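Long-range contacts in putative hyaluronoglucosaminidase (PDB 6PWI), which probably cleaves N-acetylhexosamine from glycans, as a secreted family 84 glycoside hydrolase of which this chain is the N-terminal and catalytic part: residues G352-T363 / F379-W390; N399-K407 / M426-V434. One frame throughout, in Å; residues are numbered along the deposited sequence.

Contact 1. Residues G352-T363 / F379-W390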
loop_
_atom_site.group_PDB
_atom_site.type_symbol
_atom_site.label_atom_id
_atom_site.label_comp_id
_atom_site.label_asym_id
_atom_site.label_seq_id
_atom_site.Cartn_x
_atom_site.Cartn_y
_atom_site.Cartn_z
ATOM N N GLY A 352 16.170 15.950 16.805
ATOM C CA GLY A 352 14.911 16.471 17.308
ATOM C C GLY A 352 14.892 17.992 17.456
ATOM O O GLY A 352 13.837 18.564 17.714
ATOM N N THR A 353 16.052 18.641 17.297
ATOM C CA THR A 353 16.108 20.095 17.385
ATOM C C THR A 353 15.912 20.739 16.012
ATOM O O THR A 353 15.889 21.962 15.921
ATOM C CB THR A 353 17.392 20.618 18.046
ATOM O OG1 THR A 353 18.481 20.407 17.147
ATOM C CG2 THR A 353 17.666 19.994 19.396
ATOM N N MET A 354 15.760 19.934 14.953
ATOM C CA MET A 354 15.461 20.498 13.647
ATOM C C MET A 354 14.021 21.018 13.626
ATOM O O MET A 354 13.245 20.700 14.525
ATOM C CB MET A 354 15.738 19.506 12.514
ATOM C CG MET A 354 14.750 18.361 12.402
ATOM S SD MET A 354 15.147 17.309 10.973
ATOM C CE MET A 354 16.802 16.757 11.383
ATOM N N PRO A 355 13.634 21.899 12.667
ATOM C CA PRO A 355 12.320 22.543 12.691
ATOM C C PRO A 355 11.187 21.556 12.937
ATOM O O PRO A 355 11.198 20.455 12.394
ATOM C CB PRO A 355 12.207 23.139 11.286
ATOM C CG PRO A 355 13.626 23.481 10.937
ATOM C CD PRO A 355 14.453 22.365 11.537
ATOM N N GLU A 356 10.210 21.999 13.736
ATOM C CA GLU A 356 9.101 21.214 14.258
ATOM C C GLU A 356 8.254 20.584 13.150
ATOM O O GLU A 356 7.562 19.598 13.387
ATOM C CB GLU A 356 8.186 22.134 15.061
ATOM C CG GLU A 356 8.457 22.152 16.554
ATOM C CD GLU A 356 7.279 22.733 17.327
ATOM O OE1 GLU A 356 7.091 23.974 17.280
ATOM O OE2 GLU A 356 6.523 21.943 17.943
ATOM N N THR A 357 8.286 21.166 11.948
ATOM C CA THR A 357 7.381 20.771 10.878
ATOM C C THR A 357 7.855 19.490 10.188
ATOM O O THR A 357 7.077 18.850 9.482
ATOM C CB THR A 357 7.256 21.883 9.828
ATOM O OG1 THR A 357 8.576 22.192 9.368
ATOM C CG2 THR A 357 6.550 23.119 10.346
ATOM N N ILE A 358 9.132 19.133 10.373
ATOM C CA ILE A 358 9.733 18.031 9.639
ATOM C C ILE A 358 9.271 16.706 10.241
ATOM O O ILE A 358 9.295 16.529 11.457
ATOM C CB ILE A 358 11.268 18.172 9.603
ATOM C CG1 ILE A 358 11.683 19.442 8.852
ATOM C CG2 ILE A 358 11.917 16.929 9.015
ATOM C CD1 ILE A 358 13.110 19.877 9.103
ATOM N N ASP A 359 8.850 15.788 9.366
ATOM C CA ASP A 359 8.414 14.453 9.744
ATOM C C ASP A 359 9.588 13.479 9.683
ATOM O O ASP A 359 10.070 13.147 8.602
ATOM C CB ASP A 359 7.236 14.010 8.875
ATOM C CG ASP A 359 6.132 15.052 8.894
ATOM O OD1 ASP A 359 5.654 15.369 10.010
ATOM O OD2 ASP A 359 5.801 15.584 7.804
ATOM N N ILE A 360 10.039 13.032 10.859
ATOM C CA ILE A 360 11.171 12.126 10.966
ATOM C C ILE A 360 10.651 10.686 10.981
ATOM O O ILE A 360 9.691 10.371 11.685
ATOM C CB ILE A 360 11.997 12.479 12.218
ATOM C CG1 ILE A 360 12.610 13.877 12.091
ATOM C CG2 ILE A 360 13.043 11.407 12.489
ATOM C CD1 ILE A 360 12.895 14.570 13.407
ATOM N N MET A 361 11.291 9.820 10.188
ATOM C CA MET A 361 10.808 8.466 9.972
ATOM C C MET A 361 11.506 7.491 10.919
ATOM O O MET A 361 12.497 7.834 11.563
ATOM C CB MET A 361 11.027 8.017 8.527
ATOM C CG MET A 361 10.353 8.918 7.524
ATOM S SD MET A 361 10.060 8.067 5.961
ATOM C CE MET A 361 8.552 7.180 6.355
ATOM N N TRP A 362 10.969 6.267 10.969
ATOM C CA TRP A 362 11.295 5.266 11.970
ATOM C C TRP A 362 10.769 3.932 11.458
ATOM O O TRP A 362 9.659 3.888 10.925
ATOM C CB TRP A 362 10.596 5.649 13.276
ATOM C CG TRP A 362 10.972 4.884 14.508
ATOM C CD1 TRP A 362 10.171 4.050 15.240
ATOM C CD2 TRP A 362 12.226 4.948 15.205
ATOM N NE1 TRP A 362 10.846 3.580 16.336
ATOM C CE2 TRP A 362 12.110 4.110 16.335
ATOM C CE3 TRP A 362 13.429 5.625 14.977
ATOM C CZ2 TRP A 362 13.157 3.932 17.234
ATOM C CZ3 TRP A 362 14.465 5.447 15.865
ATOM C CH2 TRP A 362 14.323 4.617 16.978
ATOM N N THR A 363 11.553 2.859 11.617
ATOM C CA THR A 363 11.093 1.569 11.129
ATOM C C THR A 363 10.619 0.694 12.285
ATOM O O THR A 363 10.085 -0.387 12.041
ATOM C CB THR A 363 12.120 0.857 10.237
ATOM O OG1 THR A 363 13.145 0.329 11.079
ATOM C CG2 THR A 363 12.694 1.755 9.163
ATOM N N PHE A 379 10.462 6.475 20.542
ATOM C CA PHE A 379 10.825 7.470 19.548
ATOM C C PHE A 379 10.494 8.866 20.069
ATOM O O PHE A 379 11.308 9.779 19.945
ATOM C CB PHE A 379 10.112 7.213 18.218
ATOM C CG PHE A 379 10.462 8.211 17.141
ATOM C CD1 PHE A 379 11.457 7.934 16.214
ATOM C CD2 PHE A 379 9.819 9.439 17.070
ATOM C CE1 PHE A 379 11.787 8.854 15.231
ATOM C CE2 PHE A 379 10.156 10.363 16.094
ATOM C CZ PHE A 379 11.134 10.066 15.174
ATOM N N GLU A 380 9.295 9.012 20.648
ATOM C CA GLU A 380 8.821 10.300 21.124
ATOM C C GLU A 380 9.704 10.802 22.267
ATOM O O GLU A 380 10.089 11.968 22.282
ATOM C CB GLU A 380 7.335 10.249 21.497
ATOM C CG GLU A 380 6.766 11.619 21.837
ATOM C CD GLU A 380 5.253 11.771 21.863
ATOM O OE1 GLU A 380 4.535 10.804 21.517
ATOM O OE2 GLU A 380 4.791 12.871 22.226
ATOM N N GLU A 381 10.027 9.910 23.209
ATOM C CA GLU A 381 10.866 10.219 24.356
ATOM C C GLU A 381 12.251 10.675 23.882
ATOM O O GLU A 381 12.849 11.560 24.486
ATOM C CB GLU A 381 10.923 8.984 25.260
ATOM C CG GLU A 381 11.260 9.255 26.717
ATOM C CD GLU A 381 10.941 8.115 27.683
ATOM O OE1 GLU A 381 10.055 7.276 27.360
ATOM O OE2 GLU A 381 11.572 8.060 28.769
ATOM N N ALA A 382 12.751 10.082 22.786
ATOM C CA ALA A 382 14.120 10.291 22.335
ATOM C C ALA A 382 14.241 11.514 21.422
ATOM O O ALA A 382 15.227 12.246 21.481
ATOM C CB ALA A 382 14.632 9.047 21.649
ATOM N N VAL A 383 13.243 11.724 20.559
ATOM C CA VAL A 383 13.366 12.706 19.497
ATOM C C VAL A 383 12.634 13.990 19.892
ATOM O O VAL A 383 13.130 15.084 19.621
ATOM C CB VAL A 383 12.886 12.136 18.145
ATOM C CG1 VAL A 383 12.872 13.185 17.045
ATOM C CG2 VAL A 383 13.713 10.933 17.717
ATOM N N GLY A 384 11.453 13.851 20.513
ATOM C CA GLY A 384 10.683 14.996 20.972
ATOM C C GLY A 384 9.375 15.195 20.203
ATOM O O GLY A 384 8.630 16.131 20.479
ATOM N N ARG A 385 9.098 14.313 19.238
ATOM C CA ARG A 385 7.891 14.389 18.428
ATOM C C ARG A 385 7.503 12.975 17.997
ATOM O O ARG A 385 8.292 12.045 18.120
ATOM C CB ARG A 385 8.124 15.290 17.211
ATOM C CG ARG A 385 9.035 14.683 16.154
ATOM C CD ARG A 385 9.486 15.657 15.084
ATOM N NE ARG A 385 10.533 16.534 15.585
ATOM C CZ ARG A 385 11.040 17.571 14.925
ATOM N NH1 ARG A 385 10.606 17.867 13.709
ATOM N NH2 ARG A 385 11.996 18.294 15.482
ATOM N N GLN A 386 6.287 12.821 17.474
ATOM C CA GLN A 386 5.811 11.514 17.059
ATOM C C GLN A 386 6.472 11.092 15.750
ATOM O O GLN A 386 6.871 11.933 14.946
ATOM C CB GLN A 386 4.293 11.539 16.944
ATOM C CG GLN A 386 3.610 11.738 18.284
ATOM C CD GLN A 386 2.116 11.607 18.141
ATOM O OE1 GLN A 386 1.542 11.909 17.092
ATOM N NE2 GLN A 386 1.485 11.134 19.204
ATOM N N ALA A 387 6.565 9.771 15.549
ATOM C CA ALA A 387 7.279 9.198 14.421
ATOM C C ALA A 387 6.387 9.117 13.188
ATOM O O ALA A 387 5.163 9.057 13.285
ATOM C CB ALA A 387 7.800 7.834 14.790
ATOM N N PHE A 388 7.038 9.127 12.026
ATOM C CA PHE A 388 6.431 8.736 10.767
ATOM C C PHE A 388 6.970 7.344 10.435
ATOM O O PHE A 388 8.174 7.172 10.246
ATOM C CB PHE A 388 6.708 9.821 9.716
ATOM C CG PHE A 388 6.248 9.558 8.300
ATOM C CD1 PHE A 388 5.225 8.659 8.020
ATOM C CD2 PHE A 388 6.821 10.245 7.240
ATOM C CE1 PHE A 388 4.805 8.431 6.716
ATOM C CE2 PHE A 388 6.394 10.029 5.938
ATOM C CZ PHE A 388 5.394 9.116 5.677
ATOM N N MET A 389 6.073 6.351 10.411
ATOM C CA MET A 389 6.459 4.951 10.352
ATOM C C MET A 389 6.813 4.567 8.916
ATOM O O MET A 389 6.027 4.798 7.997
ATOM C CB MET A 389 5.311 4.070 10.857
ATOM C CG MET A 389 5.471 2.597 10.534
ATOM S SD MET A 389 6.538 1.814 11.745
ATOM C CE MET A 389 6.375 0.087 11.292
ATOM N N TRP A 390 8.014 4.000 8.746
ATOM C CA TRP A 390 8.435 3.315 7.534
ATOM C C TRP A 390 8.287 1.814 7.779
ATOM O O TRP A 390 9.023 1.245 8.589
ATOM C CB TRP A 390 9.884 3.713 7.206
ATOM C CG TRP A 390 10.592 2.969 6.107
ATOM C CD1 TRP A 390 10.494 1.641 5.786
ATOM C CD2 TRP A 390 11.580 3.514 5.205
ATOM N NE1 TRP A 390 11.316 1.334 4.733
ATOM C CE2 TRP A 390 11.998 2.462 4.356
ATOM C CE3 TRP A 390 12.134 4.789 5.021
ATOM C CZ2 TRP A 390 12.947 2.649 3.350
ATOM C CZ3 TRP A 390 13.080 4.968 4.031
ATOM C CH2 TRP A 390 13.482 3.911 3.209
HETATM O O HOH W 1 11.267 16.778 18.235
#

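Contact 2. Residues N399-K407 / M426-V434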
loop_
_atom_site.group_PDB
_atom_site.type_symbol
_atom_site.label_atom_id
_atom_site.label_comp_id
_atom_site.label_asym_id
_atom_site.label_seq_id
_atom_site.Cartn_x
_atom_site.Cartn_y
_atom_site.Cartn_z
ATOM N N ASN A 399 14.105 -11.898 1.080
ATOM C CA ASN A 399 13.920 -13.249 0.566
ATOM C C ASN A 399 13.220 -13.199 -0.790
ATOM O O ASN A 399 11.991 -13.228 -0.869
ATOM C CB ASN A 399 13.130 -14.148 1.522
ATOM C CG ASN A 399 13.186 -15.613 1.125
ATOM O OD1 ASN A 399 13.622 -15.952 0.021
ATOM N ND2 ASN A 399 12.754 -16.493 2.020
ATOM N N ASN A 400 14.020 -13.180 -1.859
ATOM C CA ASN A 400 13.505 -12.904 -3.191
ATOM C C ASN A 400 12.686 -14.074 -3.727
ATOM O O ASN A 400 12.018 -13.933 -4.752
ATOM C CB ASN A 400 14.610 -12.466 -4.148
ATOM C CG ASN A 400 14.910 -10.992 -3.988
ATOM O OD1 ASN A 400 15.932 -10.639 -3.402
ATOM N ND2 ASN A 400 14.003 -10.135 -4.452
ATOM N N LYS A 401 12.737 -15.209 -3.021
ATOM C CA LYS A 401 12.005 -16.399 -3.413
ATOM C C LYS A 401 10.523 -16.218 -3.098
ATOM O O LYS A 401 9.693 -16.999 -3.561
ATOM C CB LYS A 401 12.582 -17.633 -2.711
ATOM C CG LYS A 401 13.988 -18.027 -3.148
ATOM C CD LYS A 401 14.423 -19.378 -2.621
ATOM C CE LYS A 401 15.431 -19.273 -1.499
ATOM N NZ LYS A 401 14.811 -18.798 -0.239
ATOM N N ARG A 402 10.196 -15.165 -2.336
ATOM C CA ARG A 402 8.852 -15.004 -1.803
ATOM C C ARG A 402 8.087 -13.909 -2.541
ATOM O O ARG A 402 8.658 -12.892 -2.921
ATOM C CB ARG A 402 8.927 -14.642 -0.320
ATOM C CG ARG A 402 9.540 -15.729 0.545
ATOM C CD ARG A 402 8.732 -17.014 0.590
ATOM N NE ARG A 402 9.419 -17.820 1.584
ATOM C CZ ARG A 402 10.281 -18.786 1.299
ATOM N NH1 ARG A 402 10.499 -19.118 0.037
ATOM N NH2 ARG A 402 10.899 -19.425 2.277
ATOM N N LEU A 403 6.793 -14.153 -2.766
ATOM C CA LEU A 403 5.823 -13.081 -2.879
ATOM C C LEU A 403 5.167 -12.949 -1.511
ATOM O O LEU A 403 4.867 -13.958 -0.879
ATOM C CB LEU A 403 4.772 -13.443 -3.930
ATOM C CG LEU A 403 5.229 -13.423 -5.385
ATOM C CD1 LEU A 403 4.032 -13.579 -6.312
ATOM C CD2 LEU A 403 5.991 -12.146 -5.712
ATOM N N LEU A 404 4.976 -11.713 -1.043
ATOM C CA LEU A 404 4.349 -11.504 0.254
ATOM C C LEU A 404 3.016 -10.786 0.063
ATOM O O LEU A 404 2.984 -9.574 -0.143
ATOM C CB LEU A 404 5.303 -10.720 1.164
ATOM C CG LEU A 404 6.689 -11.344 1.343
ATOM C CD1 LEU A 404 7.601 -10.432 2.156
ATOM C CD2 LEU A 404 6.577 -12.721 1.985
ATOM N N MET A 405 1.923 -11.556 0.108
ATOM C CA MET A 405 0.606 -11.012 -0.180
ATOM C C MET A 405 -0.387 -11.406 0.916
ATOM O O MET A 405 -1.578 -11.573 0.646
ATOM C CB MET A 405 0.094 -11.511 -1.537
ATOM C CG MET A 405 0.938 -11.091 -2.731
ATOM S SD MET A 405 0.407 -11.944 -4.244
ATOM C CE MET A 405 -0.565 -10.663 -5.028
ATOM N N GLY A 406 0.106 -11.543 2.153
ATOM C CA GLY A 406 -0.758 -11.861 3.274
ATOM C C GLY A 406 -1.435 -10.616 3.843
ATOM O O GLY A 406 -1.205 -9.509 3.369
ATOM N N LYS A 407 -2.253 -10.813 4.879
ATOM C CA LYS A 407 -2.946 -9.728 5.556
ATOM C C LYS A 407 -1.947 -8.864 6.330
ATOM O O LYS A 407 -0.792 -9.245 6.512
ATOM C CB LYS A 407 -3.970 -10.330 6.519
ATOM C CG LYS A 407 -3.366 -11.165 7.642
ATOM C CD LYS A 407 -4.355 -12.094 8.294
ATOM C CE LYS A 407 -3.854 -12.631 9.615
ATOM N NZ LYS A 407 -4.940 -13.305 10.362
ATOM N N MET A 426 7.469 -4.798 -2.536
ATOM C CA MET A 426 8.311 -5.739 -3.263
ATOM C C MET A 426 8.762 -5.121 -4.582
ATOM O O MET A 426 8.170 -4.157 -5.053
ATOM C CB MET A 426 7.525 -7.007 -3.604
ATOM C CG MET A 426 6.965 -7.734 -2.410
ATOM S SD MET A 426 5.934 -9.118 -2.962
ATOM C CE MET A 426 4.323 -8.329 -2.973
ATOM N N GLN A 427 9.776 -5.721 -5.207
ATOM C CA GLN A 427 10.142 -5.314 -6.554
ATOM C C GLN A 427 9.031 -5.703 -7.532
ATOM O O GLN A 427 9.004 -5.228 -8.665
ATOM C CB GLN A 427 11.507 -5.881 -6.941
ATOM C CG GLN A 427 11.492 -7.375 -7.208
ATOM C CD GLN A 427 12.802 -7.865 -7.769
ATOM O OE1 GLN A 427 13.858 -7.253 -7.586
ATOM N NE2 GLN A 427 12.740 -8.991 -8.463
ATOM N N GLU A 428 8.111 -6.563 -7.075
ATOM C CA GLU A 428 6.941 -6.946 -7.854
ATOM C C GLU A 428 5.817 -5.957 -7.554
ATOM O O GLU A 428 5.138 -6.064 -6.527
ATOM C CB GLU A 428 6.516 -8.385 -7.548
ATOM C CG GLU A 428 7.477 -9.428 -8.078
ATOM C CD GLU A 428 8.739 -9.613 -7.252
ATOM O OE1 GLU A 428 8.765 -9.146 -6.096
ATOM O OE2 GLU A 428 9.702 -10.218 -7.769
ATOM N N ALA A 429 5.629 -5.003 -8.473
ATOM C CA ALA A 429 4.798 -3.841 -8.209
ATOM C C ALA A 429 3.326 -4.229 -8.061
ATOM O O ALA A 429 2.693 -3.864 -7.072
ATOM C CB ALA A 429 5.019 -2.790 -9.266
ATOM N N GLN A 430 2.794 -4.976 -9.033
ATOM C CA GLN A 430 1.384 -5.348 -9.049
ATOM C C GLN A 430 1.019 -6.173 -7.813
ATOM O O GLN A 430 0.010 -5.900 -7.172
ATOM C CB GLN A 430 1.036 -6.069 -10.352
ATOM C CG GLN A 430 1.186 -5.196 -11.590
ATOM C CD GLN A 430 0.118 -4.134 -11.670
ATOM O OE1 GLN A 430 -1.062 -4.392 -11.452
ATOM N NE2 GLN A 430 0.526 -2.918 -11.987
ATOM N N ALA A 431 1.859 -7.159 -7.467
ATOM C CA ALA A 431 1.670 -8.000 -6.293
ATOM C C ALA A 431 1.623 -7.162 -5.016
ATOM O O ALA A 431 0.994 -7.558 -4.036
ATOM C CB ALA A 431 2.762 -9.034 -6.229
ATOM N N SER A 432 2.286 -6.002 -5.035
ATOM C CA SER A 432 2.355 -5.129 -3.875
ATOM C C SER A 432 1.009 -4.466 -3.585
ATOM O O SER A 432 0.820 -3.896 -2.509
ATOM C CB SER A 432 3.437 -4.102 -4.046
ATOM O OG SER A 432 4.709 -4.722 -4.021
ATOM N N LYS A 433 0.072 -4.542 -4.534
ATOM C CA LYS A 433 -1.192 -3.834 -4.366
ATOM C C LYS A 433 -1.935 -4.319 -3.122
ATOM O O LYS A 433 -2.704 -3.547 -2.546
ATOM C CB LYS A 433 -2.077 -3.889 -5.616
ATOM C CG LYS A 433 -1.630 -2.968 -6.743
ATOM C CD LYS A 433 -2.377 -3.232 -8.021
ATOM C CE LYS A 433 -2.004 -2.308 -9.154
ATOM N NZ LYS A 433 -3.050 -2.382 -10.197
ATOM N N VAL A 434 -1.678 -5.572 -2.713
ATOM C CA VAL A 434 -2.319 -6.175 -1.550
ATOM C C VAL A 434 -1.956 -5.370 -0.301
ATOM O O VAL A 434 -2.832 -4.985 0.480
ATOM C CB VAL A 434 -1.956 -7.669 -1.406
ATOM C CG1 VAL A 434 -2.493 -8.281 -0.122
ATOM C CG2 VAL A 434 -2.380 -8.496 -2.615
HETATM O O HOH W 2 11.637 -11.389 -6.007
HETATM O O HOH W 3 1.314 -7.236 -1.314
#

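Contact 1. Residues G352-T363 / F379-W390
Arg385 NH1 is held by two backbone carbonyls, lying 2.9 Å from Ile358 O, where it sits on a lone pair, and 3.0 Å from Pro355 O, which it meets from above the carbonyl plane. The other nitrogen, NH2, donates to Met354 O in a nearly straight bond (165°) and to Gly352 O in a more bent one. Four carbonyls thus ring the guanidinium edge, while Ile360 CD1 lies over one face and a water joins NE to Gly352 O and Val383 O. The Arg385 side chain bends at chi3 (77°), which brings the guanidinium to the carbonyls of the loop. The segments belong to a beta-alpha-beta unit of the (beta/alpha)8 barrel, in which strand 359-362 runs parallel to strand 387-391. Phe388 N donates to Ile360 O, and Trp390 N to Trp362 O at 2.7 Å. Against strand 359-362, Phe379 of the intervening helix forms an offset edge-to-face pair, its edge toward the Trp362 face and the planes 66° apart; Trp362 NE1 is hydrogen-bonded to Thr375 OG1. Met361 CE makes a CH-pi contact over the Phe388 ring centre, and Met361 SD an oblique Met-aromatic contact with Trp390, whose side chain lies about 10 Å from that of Asp299, the predicted proton donor.

Contact 2. Residues N399-K407 / M426-V434
Met405 and Met426 carry much of this contact, reaching across from opposite segments, with Val434 of helix 433-444. They join the long loop between the seventh and eighth strands of the (beta/alpha)8 barrel to the turn that leads from the eighth strand into its helix. The side chain of Met405 is bent at chi3 (101°), and its methyl CE lies 3.9 Å from Ala431 CB and 3.7 Å from Val434 CG2. The second methyl of Val434, CG1, rests 3.5 Å from Met405 O, a carbonyl that accepts from Trp455 NE1. Val434 also touches Phe459 and Ile462 of helix 451-462. The side chain of Met426 sets out toward the loop and bends at chi3, and its sulfur accepts a weak but almost linear hydrogen bond from Leu404 N, with 3.4 Å between N and SD. The side chains of Leu403 and Glu428 cross at about a right angle, with Leu403 CD2 3.9 Å from Glu428 CG. The Glu428 carboxylate also has Asn396 as a partner. Two waters link the segments as well: one bridges Leu404 O and Ala431 O, and the other donates to Asn400 O and to Glu428 OE2, 2.9 Å from the latter, while accepting from Asn400 ND2.

Overall arrangement
Both contacts belong to the (beta/alpha)8 barrel of the family 84 catalytic domain and follow one another along the chain, 352-363 / 379-390 closing before 399-407 / 426-434 opens. Contact 1 joins the sixth and seventh strands with the helix between them; the chain then leaves strand 387-391 and forms the long loop of contact 2, which meets the segment following the eighth strand, 418-423. Their centres are about 29 Å apart and their nearest atoms about 10 Å, without touching. Contact 1 lies in the barrel wall, near the predicted proton donor. Contact 2 is buried nearer the centre of the chain, where helix 451-462 covers Val434 and helix 540-572 meets Leu403 and Glu428, and so lies where the barrel meets the later helices.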